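Local atomic coordinates of membrane protein (Acinetobacter baumannii AB307-0294, PDB entry 5DL5), a protein that forms a beta-barrel channel of the OprD porin family in the outer membrane and probably lets small molecules, including some antibiotics, cross that membrane. Residues Y322-I327 / A372-F377; N399-A404 / D415-R420. One frame throughout, in Å; residues are numbered along the deposited sequence.

Contact 1: Y322-I327 / A372-F377. With C8E ((hydroxyethyloxy)tri(ethyloxy)octane), chain B.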
loop_
_atom_site.group_PDB
_atom_site.type_symbol
_atom_site.label_atom_id
_atom_site.label_comp_id
_atom_site.label_asym_id
_atom_site.label_seq_id
_atom_site.Cartn_x
_atom_site.Cartn_y
_atom_site.Cartn_z
ATOM N N TYR A 322 7.222 -6.932 3.640
ATOM C CA TYR A 322 7.234 -6.469 5.049
ATOM C C TYR A 322 8.078 -5.218 5.076
ATOM O O TYR A 322 7.672 -4.259 4.491
ATOM C CB TYR A 322 7.754 -7.573 6.041
ATOM C CG TYR A 322 6.819 -8.797 6.125
ATOM C CD1 TYR A 322 5.646 -8.744 6.909
ATOM C CD2 TYR A 322 7.056 -9.948 5.350
ATOM C CE1 TYR A 322 4.735 -9.799 6.928
ATOM C CE2 TYR A 322 6.167 -11.012 5.358
ATOM C CZ TYR A 322 5.059 -10.971 6.220
ATOM O OH TYR A 322 4.216 -12.044 6.283
ATOM N N MET A 323 9.275 -5.188 5.640
ATOM C CA MET A 323 10.084 -3.982 5.498
ATOM C C MET A 323 10.657 -4.036 4.070
ATOM O O MET A 323 10.519 -3.101 3.329
ATOM C CB MET A 323 11.181 -3.853 6.520
ATOM C CG MET A 323 12.020 -2.616 6.171
ATOM S SD MET A 323 13.408 -2.458 7.263
ATOM C CE MET A 323 14.463 -3.785 6.747
ATOM N N SER A 324 11.298 -5.148 3.670
ATOM C CA SER A 324 11.656 -5.324 2.264
ATOM C C SER A 324 10.513 -5.881 1.491
ATOM O O SER A 324 9.709 -6.655 2.012
ATOM C CB SER A 324 12.872 -6.300 2.117
ATOM O OG SER A 324 13.061 -6.635 0.780
ATOM N N ASP A 325 10.427 -5.521 0.217
ATOM C CA ASP A 325 9.373 -6.044 -0.634
ATOM C C ASP A 325 9.825 -7.151 -1.559
ATOM O O ASP A 325 8.994 -7.636 -2.376
ATOM C CB ASP A 325 8.814 -4.948 -1.466
ATOM C CG ASP A 325 7.992 -3.959 -0.618
ATOM O OD1 ASP A 325 7.155 -4.368 0.198
ATOM O OD2 ASP A 325 8.156 -2.788 -0.875
ATOM N N PHE A 326 11.084 -7.556 -1.513
ATOM C CA PHE A 326 11.511 -8.788 -2.314
ATOM C C PHE A 326 11.216 -8.596 -3.802
ATOM O O PHE A 326 10.679 -9.418 -4.492
ATOM C CB PHE A 326 10.977 -10.113 -1.711
ATOM C CG PHE A 326 11.513 -10.334 -0.274
ATOM C CD1 PHE A 326 10.915 -9.710 0.819
ATOM C CD2 PHE A 326 12.675 -11.067 -0.044
ATOM C CE1 PHE A 326 11.485 -9.811 2.124
ATOM C CE2 PHE A 326 13.240 -11.234 1.248
ATOM C CZ PHE A 326 12.671 -10.529 2.322
ATOM N N ILE A 327 11.724 -7.453 -4.264
ATOM C CA ILE A 327 11.381 -6.855 -5.593
ATOM C C ILE A 327 12.603 -6.571 -6.384
ATOM O O ILE A 327 12.520 -5.936 -7.395
ATOM C CB ILE A 327 10.617 -5.485 -5.444
ATOM C CG1 ILE A 327 11.425 -4.512 -4.541
ATOM C CG2 ILE A 327 9.166 -5.743 -5.131
ATOM C CD1 ILE A 327 10.839 -3.089 -4.455
ATOM N N ALA A 372 23.009 -11.812 -5.333
ATOM C CA ALA A 372 22.782 -11.191 -3.994
ATOM C C ALA A 372 21.503 -11.789 -3.368
ATOM O O ALA A 372 20.657 -12.472 -4.030
ATOM C CB ALA A 372 22.684 -9.621 -4.087
ATOM N N GLN A 373 21.426 -11.607 -2.052
ATOM C CA GLN A 373 20.406 -12.231 -1.209
ATOM C C GLN A 373 20.011 -11.301 -0.095
ATOM O O GLN A 373 20.771 -10.455 0.291
ATOM C CB GLN A 373 21.025 -13.503 -0.502
ATOM C CG GLN A 373 21.511 -14.496 -1.498
ATOM C CD GLN A 373 22.494 -15.448 -0.936
ATOM O OE1 GLN A 373 22.224 -16.613 -0.861
ATOM N NE2 GLN A 373 23.668 -14.945 -0.538
ATOM N N GLU A 374 18.859 -11.584 0.481
ATOM C CA GLU A 374 18.390 -10.867 1.629
ATOM C C GLU A 374 17.472 -11.779 2.445
ATOM O O GLU A 374 16.912 -12.755 1.909
ATOM C CB GLU A 374 17.580 -9.644 1.190
ATOM C CG GLU A 374 16.335 -9.950 0.386
ATOM C CD GLU A 374 15.571 -8.659 -0.096
ATOM O OE1 GLU A 374 14.879 -8.675 -1.136
ATOM O OE2 GLU A 374 15.628 -7.583 0.592
ATOM N N ARG A 375 17.382 -11.486 3.734
ATOM C CA ARG A 375 16.384 -12.103 4.533
ATOM C C ARG A 375 15.834 -11.203 5.625
ATOM O O ARG A 375 16.548 -10.364 6.162
ATOM C CB ARG A 375 17.009 -13.341 5.241
ATOM C CG ARG A 375 17.935 -13.014 6.337
ATOM C CD ARG A 375 18.522 -14.310 6.905
ATOM N NE ARG A 375 19.349 -13.940 8.004
ATOM C CZ ARG A 375 20.656 -13.744 7.951
ATOM N NH1 ARG A 375 21.339 -13.957 6.813
ATOM N NH2 ARG A 375 21.275 -13.323 9.057
ATOM N N GLU A 376 14.622 -11.561 6.023
ATOM C CA GLU A 376 13.892 -10.818 6.972
ATOM C C GLU A 376 13.126 -11.706 7.916
ATOM O O GLU A 376 12.376 -12.585 7.476
ATOM C CB GLU A 376 12.874 -9.865 6.255
ATOM C CG GLU A 376 12.331 -8.809 7.203
ATOM C CD GLU A 376 11.456 -7.735 6.523
ATOM O OE1 GLU A 376 10.677 -7.089 7.289
ATOM O OE2 GLU A 376 11.516 -7.497 5.262
ATOM N N PHE A 377 13.345 -11.476 9.182
ATOM C CA PHE A 377 12.561 -12.036 10.310
ATOM C C PHE A 377 11.605 -10.948 10.909
ATOM O O PHE A 377 12.045 -9.880 11.396
ATOM C CB PHE A 377 13.460 -12.608 11.429
ATOM C CG PHE A 377 12.677 -13.342 12.533
ATOM C CD1 PHE A 377 11.625 -14.247 12.228
ATOM C CD2 PHE A 377 12.976 -13.139 13.935
ATOM C CE1 PHE A 377 10.918 -14.905 13.255
ATOM C CE2 PHE A 377 12.283 -13.828 14.948
ATOM C CZ PHE A 377 11.276 -14.701 14.623
HETATM C C6 C8E B . 13.087 11.024 1.720
HETATM C C7 C8E B . 13.072 10.306 3.099
HETATM C C8 C8E B . 14.272 9.377 3.402
HETATM O O9 C8E B . 13.949 8.178 4.195
HETATM C C10 C8E B . 14.334 7.042 3.428
HETATM C C11 C8E B . 13.202 6.654 2.461
HETATM O O12 C8E B . 13.310 5.311 2.043
HETATM C C13 C8E B . 13.195 4.296 3.051
HETATM C C14 C8E B . 11.781 3.790 3.141
HETATM O O15 C8E B . 11.659 2.370 3.095
HETATM C C16 C8E B . 12.232 1.656 1.990
HETATM C C17 C8E B . 11.291 0.471 1.779
HETATM O O18 C8E B . 10.704 0.187 3.086
HETATM C C19 C8E B . 9.332 -0.228 3.056
HETATM C C20 C8E B . 8.915 -0.624 4.462
HETATM O O21 C8E B . 7.653 -1.335 4.620
HETATM O O HOH W 1 14.192 -6.390 -2.408
#
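The carboxylate of Glu376 faces the backbone of the loop 322-327 and takes two consecutive amides in a forked grip. Its OE1 receives the Met323 N-H through the syn lone pair, with Met323 N and Glu376 OE1 2.9 Å apart and the bond fairly straight. The Ser324 N-H comes to the other oxygen, also on the syn side but 24° out of the carboxylate plane, and Ser324 N lies 2.8 Å from Glu376 OE2. Glutamate suits the place because its chain, with CG anti to the backbone N (chi1 -165°) and extended beyond, spans the gap from strand to loop.

Two residues earlier, Glu374 meets a side chain instead. Ser324 OG donates to Glu374 OE2 at 2.7 Å, approaching from above the carboxylate plane, and accepts from Phe326 N in an ST turn, which makes the small hydroxyl useful twice. The Phe326 ring carries the Glu374 carboxyl group over one face, the two planes 40° apart, with Phe326 CE2 3.5 Å from Glu374 CG; the CB of Glu376 sits at the ring's edge. A water takes the Ile327 N-H and donates to Glu374 OE1 at 2.7 Å.

Both acids are buried, and each accepts from a further hydroxyl on strand 394-404: Tyr402 OH for Glu374 and Ser400 OG for Glu376. The loop, which runs between strands 289-300 and 332-341, thus lies against strand 371-384, with Tyr322 and Phe326 touching strand 351-365 and Met323 reaching across to strands 394-404 and 416-428.

Contact 2: N399-A404 / D415-R420; sequences NSYYRA and DTNEWR. With C8E ((hydroxyethyloxy)tri(ethyloxy)octane), chain B.
Asn399 and Trp419 face each other in a non-hydrogen-bonded pair, and the indole lies against the asparagine side chain. Asn399 CB stands 3.8 Å from the centroid of the six-membered ring of Trp419, 9° off its normal, a CH-pi contact, while ND2 lies over the same ring system, offset toward its rim. A broad, flat indole can cover the short amide in this way.

At the other end, Arg403 is bent at chi2 (-61°), which turns its guanidinium back along the strand and across to Asn417. Arginine suits the place, a long chain with several N-H groups: NH1 donates to Asn417 OD1 at 2.9 Å, nearly in the guanidinium plane, and to the carbonyl of its neighbour, Tyr402 O, at 2.7 Å. Thr416 N reaches that same oxygen from the opposite face of the carbonyl plane, so two donors hold it. Asp415, a short acid, fits where the strand pairing stops: its OD1 accepts from Ala404 N at 3.0 Å, and Arg403 CD packs against its OD2.

Between these ends the backbones bond in pairs, Ser400 with Glu418 and Tyr402 with Thr416; Glu418 N to Ser400 O is 2.9 Å. On the face bearing Glu418, the carboxylate accepts from Arg420 within a salt bridge and has a second partner in Arg41 on strand 29-43. While it pairs with Glu418, the Arg420 guanidinium also points NH2 at the detergent, 2.7 Å from C8E O21 and at 169°.

The two segments run antiparallel, in the arms of the hairpin formed by strands 394-404 and 416-428, and strand 416-428 also pairs with strand 29-43. Such a pairing of the last strand with the first closes the cylinder of an outer-membrane beta-barrel.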
loop_
_atom_site.group_PDB
_atom_site.type_symbol
_atom_site.label_atom_id
_atom_site.label_comp_id
_atom_site.label_asym_id
_atom_site.label_seq_id
_atom_site.Cartn_x
_atom_site.Cartn_y
_atom_site.Cartn_z
ATOM N N ASN A 399 8.392 -5.557 14.622
ATOM C CA ASN A 399 9.842 -5.530 14.454
ATOM C C ASN A 399 10.309 -6.420 13.283
ATOM O O ASN A 399 9.749 -7.534 13.051
ATOM C CB ASN A 399 10.479 -6.018 15.729
ATOM C CG ASN A 399 12.003 -6.197 15.593
ATOM O OD1 ASN A 399 12.536 -7.330 15.489
ATOM N ND2 ASN A 399 12.704 -5.101 15.592
ATOM N N SER A 400 11.299 -5.896 12.545
ATOM C CA SER A 400 11.990 -6.591 11.475
ATOM C C SER A 400 13.462 -6.623 11.731
ATOM O O SER A 400 14.119 -5.555 11.960
ATOM C CB SER A 400 11.729 -5.948 10.144
ATOM O OG SER A 400 10.441 -6.289 9.804
ATOM N N TYR A 401 13.999 -7.833 11.710
ATOM C CA TYR A 401 15.454 -7.998 11.728
ATOM C C TYR A 401 15.844 -8.380 10.256
ATOM O O TYR A 401 15.383 -9.419 9.743
ATOM C CB TYR A 401 15.905 -8.977 12.869
ATOM C CG TYR A 401 17.380 -9.484 12.803
ATOM C CD1 TYR A 401 17.665 -10.642 12.088
ATOM C CD2 TYR A 401 18.434 -8.896 13.507
ATOM C CE1 TYR A 401 18.931 -11.169 11.956
ATOM C CE2 TYR A 401 19.741 -9.452 13.416
ATOM C CZ TYR A 401 19.972 -10.585 12.589
ATOM O OH TYR A 401 21.193 -11.267 12.390
ATOM N N TYR A 402 16.568 -7.478 9.567
ATOM C CA TYR A 402 16.774 -7.594 8.177
ATOM C C TYR A 402 18.250 -7.622 7.852
ATOM O O TYR A 402 19.007 -6.799 8.381
ATOM C CB TYR A 402 16.084 -6.467 7.444
ATOM C CG TYR A 402 16.417 -6.379 5.977
ATOM C CD1 TYR A 402 15.702 -7.141 5.043
ATOM C CD2 TYR A 402 17.446 -5.571 5.521
ATOM C CE1 TYR A 402 15.971 -7.083 3.699
ATOM C CE2 TYR A 402 17.803 -5.545 4.171
ATOM C CZ TYR A 402 17.027 -6.285 3.252
ATOM O OH TYR A 402 17.291 -6.281 1.930
ATOM N N ARG A 403 18.665 -8.595 7.000
ATOM C CA ARG A 403 20.035 -8.691 6.605
ATOM C C ARG A 403 20.161 -8.957 5.106
ATOM O O ARG A 403 19.369 -9.663 4.574
ATOM C CB ARG A 403 20.776 -9.828 7.372
ATOM C CG ARG A 403 20.980 -9.607 8.886
ATOM C CD ARG A 403 21.803 -8.394 9.259
ATOM N NE ARG A 403 21.850 -8.138 10.727
ATOM C CZ ARG A 403 20.954 -7.456 11.448
ATOM N NH1 ARG A 403 19.867 -6.932 10.906
ATOM N NH2 ARG A 403 21.154 -7.273 12.755
ATOM N N ALA A 404 21.242 -8.486 4.472
ATOM C CA ALA A 404 21.370 -8.666 3.051
ATOM C C ALA A 404 22.816 -8.848 2.716
ATOM O O ALA A 404 23.684 -8.475 3.515
ATOM C CB ALA A 404 20.746 -7.466 2.326
ATOM N N ASP A 415 21.514 -3.605 5.976
ATOM C CA ASP A 415 21.208 -4.320 7.199
ATOM C C ASP A 415 20.509 -3.381 8.205
ATOM O O ASP A 415 21.010 -2.253 8.417
ATOM C CB ASP A 415 22.459 -4.840 7.864
ATOM C CG ASP A 415 23.134 -5.946 7.082
ATOM O OD1 ASP A 415 22.668 -6.389 6.049
ATOM O OD2 ASP A 415 24.113 -6.417 7.571
ATOM N N THR A 416 19.460 -3.867 8.873
ATOM C CA THR A 416 18.556 -3.056 9.680
ATOM C C THR A 416 17.791 -3.850 10.696
ATOM O O THR A 416 17.354 -4.964 10.421
ATOM C CB THR A 416 17.445 -2.440 8.752
ATOM O OG1 THR A 416 18.045 -1.561 7.803
ATOM C CG2 THR A 416 16.373 -1.693 9.529
ATOM N N ASN A 417 17.594 -3.224 11.838
ATOM C CA ASN A 417 16.680 -3.582 12.859
ATOM C C ASN A 417 15.664 -2.431 12.843
ATOM O O ASN A 417 15.998 -1.305 13.235
ATOM C CB ASN A 417 17.443 -3.665 14.221
ATOM C CG ASN A 417 18.658 -4.678 14.152
ATOM O OD1 ASN A 417 18.760 -5.540 13.256
ATOM N ND2 ASN A 417 19.593 -4.545 15.087
ATOM N N GLU A 418 14.444 -2.755 12.583
ATOM C CA GLU A 418 13.366 -1.790 12.411
ATOM C C GLU A 418 12.367 -2.029 13.507
ATOM O O GLU A 418 12.013 -3.168 13.761
ATOM C CB GLU A 418 12.603 -1.942 11.110
ATOM C CG GLU A 418 11.434 -0.917 10.981
ATOM C CD GLU A 418 10.653 -0.928 9.649
ATOM O OE1 GLU A 418 9.943 -1.852 9.380
ATOM O OE2 GLU A 418 10.700 0.054 8.871
ATOM N N TRP A 419 11.891 -0.974 14.134
ATOM C CA TRP A 419 10.657 -1.089 14.961
ATOM C C TRP A 419 9.603 -0.114 14.459
ATOM O O TRP A 419 9.980 1.051 14.160
ATOM C CB TRP A 419 10.931 -0.673 16.376
ATOM C CG TRP A 419 11.664 -1.693 17.140
ATOM C CD1 TRP A 419 13.008 -1.760 17.295
ATOM C CD2 TRP A 419 11.105 -2.740 17.959
ATOM N NE1 TRP A 419 13.321 -2.801 18.075
ATOM C CE2 TRP A 419 12.192 -3.433 18.516
ATOM C CE3 TRP A 419 9.800 -3.159 18.260
ATOM C CZ2 TRP A 419 12.033 -4.529 19.389
ATOM C CZ3 TRP A 419 9.623 -4.293 19.076
ATOM C CH2 TRP A 419 10.747 -4.964 19.633
ATOM N N ARG A 420 8.342 -0.529 14.526
ATOM C CA ARG A 420 7.182 0.348 14.237
ATOM C C ARG A 420 6.148 0.138 15.269
ATOM O O ARG A 420 5.802 -0.995 15.610
ATOM C CB ARG A 420 6.474 0.163 12.910
ATOM C CG ARG A 420 7.351 0.068 11.720
ATOM C CD ARG A 420 6.496 -0.015 10.437
ATOM N NE ARG A 420 7.423 -0.278 9.376
ATOM C CZ ARG A 420 7.080 -0.600 8.107
ATOM N NH1 ARG A 420 5.804 -0.576 7.655
ATOM N NH2 ARG A 420 8.042 -0.929 7.284
HETATM C C6 C8E B . 13.087 11.024 1.720
HETATM C C7 C8E B . 13.072 10.306 3.099
HETATM C C8 C8E B . 14.272 9.377 3.402
HETATM O O9 C8E B . 13.949 8.178 4.195
HETATM C C10 C8E B . 14.334 7.042 3.428
HETATM C C11 C8E B . 13.202 6.654 2.461
HETATM O O12 C8E B . 13.310 5.311 2.043
HETATM C C13 C8E B . 13.195 4.296 3.051
HETATM C C14 C8E B . 11.781 3.790 3.141
HETATM O O15 C8E B . 11.659 2.370 3.095
HETATM C C16 C8E B . 12.232 1.656 1.990
HETATM C C17 C8E B . 11.291 0.471 1.779
HETATM O O18 C8E B . 10.704 0.187 3.086
HETATM C C19 C8E B . 9.332 -0.228 3.056
HETATM C C20 C8E B . 8.915 -0.624 4.462
HETATM O O21 C8E B . 7.653 -1.335 4.620
#

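Overall arrangement
Contact 1 comes first along the chain and closes before contact 2 opens; their centres lie about 10 Å apart, on the same side of the chain's centre. Strands 371-384 and 394-404 are neighbours both in sequence and in the barrel wall. Contact 2 is therefore wall pairing, whereas contact 1 sets a loop against that wall. They meet directly through acids of one and hydroxyls of the other and through Met323 packing on Tyr402. A detergent molecule is bound by Tyr322 O of contact 1 and Arg420 of contact 2, so the loop and the wall jointly line its site, consistent with a loop narrowing the channel of a porin.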